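Side-chain contact in bifunctional enzyme cysn/cysc (Mycobacterium tuberculosis, PDB 4BZP), which phosphorylates adenosine 5'-phosphosulfate (APS) at its 3'-hydroxyl with ATP, through its APS kinase domain, in sulfate activation: residues M23-E26 with R27-E31. Sequence-based numbering, arbitrary orientation.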
ATOM      1  N   MET A  23      -9.891  13.794  -8.486  1.00  6.59           N
ATOM      2  CA  MET A  23     -11.160  13.439  -7.841  0.50  7.11           C
ATOM      3  C   MET A  23     -12.278  13.314  -8.867  1.00  6.90           C
ATOM      4  O   MET A  23     -13.120  12.447  -8.728  1.00  6.79           O
ATOM      5  CB  MET A  23     -11.530  14.446  -6.748  0.50  8.61           C
ATOM      6  CG  MET A  23     -10.539  14.453  -5.583  0.50  9.69           C
ATOM      7  SD  MET A  23     -10.641  12.953  -4.609  0.50 12.88           S
ATOM      8  CE  MET A  23     -12.185  13.048  -3.720  0.50 12.34           C
ATOM      9  N   LEU A  24     -12.301  14.200  -9.866  1.00  6.23           N
ATOM     10  CA  LEU A  24     -13.357  14.151 -10.856  1.00  6.76           C
ATOM     11  C   LEU A  24     -13.163  12.981 -11.794  1.00  6.82           C
ATOM     12  O   LEU A  24     -14.115  12.301 -12.177  1.00  6.75           O
ATOM     13  CB  LEU A  24     -13.472  15.461 -11.621  1.00  6.48           C
ATOM     14  CG  LEU A  24     -14.637  15.467 -12.639  1.00  6.66           C
ATOM     15  CD1 LEU A  24     -15.976  15.084 -12.049  1.00  7.26           C
ATOM     16  CD2 LEU A  24     -14.740  16.851 -13.224  1.00  7.04           C
ATOM     17  N   VAL A  25     -11.936  12.666 -12.168  1.00  6.49           N
ATOM     18  CA  VAL A  25     -11.676  11.457 -12.933  1.00  6.37           C
ATOM     19  C   VAL A  25     -12.120  10.232 -12.145  1.00  7.00           C
ATOM     20  O   VAL A  25     -12.772   9.348 -12.701  1.00  7.84           O
ATOM     21  CB  VAL A  25     -10.183  11.320 -13.323  1.00  6.23           C
ATOM     22  CG1 VAL A  25      -9.874   9.966 -13.930  1.00  6.71           C
ATOM     23  CG2 VAL A  25      -9.747  12.411 -14.267  1.00  6.11           C
ATOM     24  N   GLU A  26     -11.818  10.194 -10.864  1.00  7.15           N
ATOM     25  CA  GLU A  26     -12.264   9.053 -10.051  1.00  7.96           C
ATOM     26  C   GLU A  26     -13.774   8.925 -10.125  1.00  9.23           C
ATOM     27  O   GLU A  26     -14.256   7.808 -10.323  1.00  9.05           O
ATOM     28  CB  GLU A  26     -11.794   9.258  -8.614  1.00  9.07           C
ATOM     29  CG  GLU A  26     -12.111   8.057  -7.697  1.00 11.26           C
ATOM     30  CD  GLU A  26     -11.876   8.316  -6.212  1.00 13.86           C
ATOM     31  OE1 GLU A  26     -12.216   9.408  -5.685  1.00 16.39           O
ATOM     32  OE2 GLU A  26     -11.201   7.473  -5.581  1.00 16.80           O
ATOM     33  N   ARG A  27     -14.503  10.014  -9.939  1.00  9.41           N
ATOM     34  CA  ARG A  27     -15.972   9.958  -9.973  0.50 10.05           C
ATOM     35  C   ARG A  27     -16.450   9.501 -11.330  1.00 10.43           C
ATOM     36  O   ARG A  27     -17.373   8.651 -11.415  1.00 11.76           O
ATOM     37  CB  ARG A  27     -16.571  11.307  -9.593  0.50 10.52           C
ATOM     38  CG  ARG A  27     -16.363  11.670  -8.124  0.50 10.82           C
ATOM     39  CD  ARG A  27     -17.154  12.843  -7.563  0.50 11.94           C
ATOM     40  NE  ARG A  27     -16.718  14.106  -8.146  0.50 12.98           N
ATOM     41  CZ  ARG A  27     -15.723  14.849  -7.660  0.50 12.37           C
ATOM     42  NH1 ARG A  27     -15.066  14.449  -6.582  0.50 13.75           N
ATOM     43  NH2 ARG A  27     -15.390  15.950  -8.254  0.50 11.58           N
ATOM     44  N   LYS A  28     -15.907  10.082 -12.398  1.00  9.08           N
ATOM     45  CA  LYS A  28     -16.347   9.709 -13.760  1.00  9.75           C
ATOM     46  C   LYS A  28     -16.155   8.232 -14.004  1.00 10.98           C
ATOM     47  O   LYS A  28     -17.025   7.566 -14.602  1.00 12.41           O
ATOM     48  CB  LYS A  28     -15.627  10.520 -14.836  1.00  9.20           C
ATOM     49  CG  LYS A  28     -16.088  11.964 -14.982  1.00  9.52           C
ATOM     50  CD  LYS A  28     -15.256  12.658 -16.013  1.00 10.23           C
ATOM     51  CE  LYS A  28     -15.567  14.123 -16.202  1.00 10.04           C
ATOM     52  NZ  LYS A  28     -16.929  14.253 -16.826  1.00 10.14           N
ATOM     53  N   LEU A  29     -15.046   7.664 -13.560  1.00 10.51           N
ATOM     54  CA  LEU A  29     -14.751   6.241 -13.752  1.00 11.36           C
ATOM     55  C   LEU A  29     -15.609   5.358 -12.858  1.00 12.95           C
ATOM     56  O   LEU A  29     -16.129   4.324 -13.319  1.00 14.17           O
ATOM     57  CB  LEU A  29     -13.230   5.999 -13.511  1.00 12.12           C
ATOM     58  CG  LEU A  29     -12.250   6.570 -14.527  1.00 12.57           C
ATOM     59  CD1 LEU A  29     -10.778   6.380 -14.134  1.00 13.72           C
ATOM     60  CD2 LEU A  29     -12.448   6.007 -15.935  1.00 14.14           C
ATOM     61  N   LEU A  30     -15.784   5.734 -11.618  1.00 14.27           N
ATOM     62  CA  LEU A  30     -16.643   4.963 -10.691  1.00 16.70           C
ATOM     63  C   LEU A  30     -18.091   4.982 -11.179  1.00 19.00           C
ATOM     64  O   LEU A  30     -18.759   3.920 -11.063  1.00 20.67           O
ATOM     65  CB  LEU A  30     -16.523   5.473  -9.283  1.00 18.06           C
ATOM     66  CG  LEU A  30     -15.202   5.183  -8.547  1.00 19.43           C
ATOM     67  CD1 LEU A  30     -15.179   5.957  -7.237  1.00 20.84           C
ATOM     68  CD2 LEU A  30     -14.959   3.703  -8.311  1.00 20.41           C
ATOM     69  N   GLU A  31     -18.571   6.076 -11.791  1.00 19.49           N
ATOM     70  CA  GLU A  31     -19.926   6.108 -12.407  1.00 21.12           C
ATOM     71  C   GLU A  31     -20.079   4.993 -13.472  1.00 20.97           C
ATOM     72  O   GLU A  31     -21.205   4.495 -13.699  1.00 24.18           O
ATOM     73  CB  GLU A  31     -20.231   7.443 -13.119  1.00 22.09           C
ATOM     74  CG  GLU A  31     -20.597   8.630 -12.225  1.00 23.12           C
ATOM     75  CD  GLU A  31     -20.660   9.976 -12.944  1.00 24.33           C
ATOM     76  OE1 GLU A  31     -20.465  10.059 -14.193  1.00 27.57           O
ATOM     77  OE2 GLU A  31     -20.895  10.991 -12.236  1.00 29.98           O
TER
HETATM   78  O   HOH W   1     -13.949  11.356  -6.342  1.00 21.82           O
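Arg27 N donates to Met23 O at 3.0 Å, and Lys28 N donates to Leu24 O at 2.9 Å. Leu29 N to Val25 O and Leu30 N to Glu26 O continue this i+4 to i bonding of an alpha helix. Met23 O is gripped twice, because a water also donates to it. That water donates its other hydrogen to Glu26 OE1, at 2.7 Å from the water O. Glu26 OE2, at the end of an extended chain, accepts a hydrogen bond from Val38 N. In one of its two modelled conformers, Arg27 bends at chi3 (-68°) and folds back along the preceding turn. One guanidinium face then lies over Met23 O and Leu24 CA, both offset toward its rim. In this conformer NH1 also gives the water a weak bond, which links guanidinium and carboxylate, and it comes 3.5 Å from Met23 CB. Here Arg27 and Leu24 cross at about a right angle, with Leu24 CD1 3.9 Å from Arg27 NH2. Lys28 CE passes Leu24 CG at 3.9 Å, on the way to a salt bridge between Lys28 NZ and Asp162. Val25 and Leu29 run side by side, with Val25 CG1 3.7 Å from Leu29 CD1. Glu26 and Leu30 also run side by side; Leu30 CD1 rests 3.7 Å from Glu26 CG. All of this lies on helix 18-31, whose first turn completes the P-loop; Gly15 to Ser19 of that loop line the ADP pocket. Val25 and Leu29 are buried against Leu81 and Leu79 of strand 79-82. Leu29 also meets Ala36 of strand 36-38, while Leu24, Val25 and Lys28 pack on Ala165 of helix 161-173.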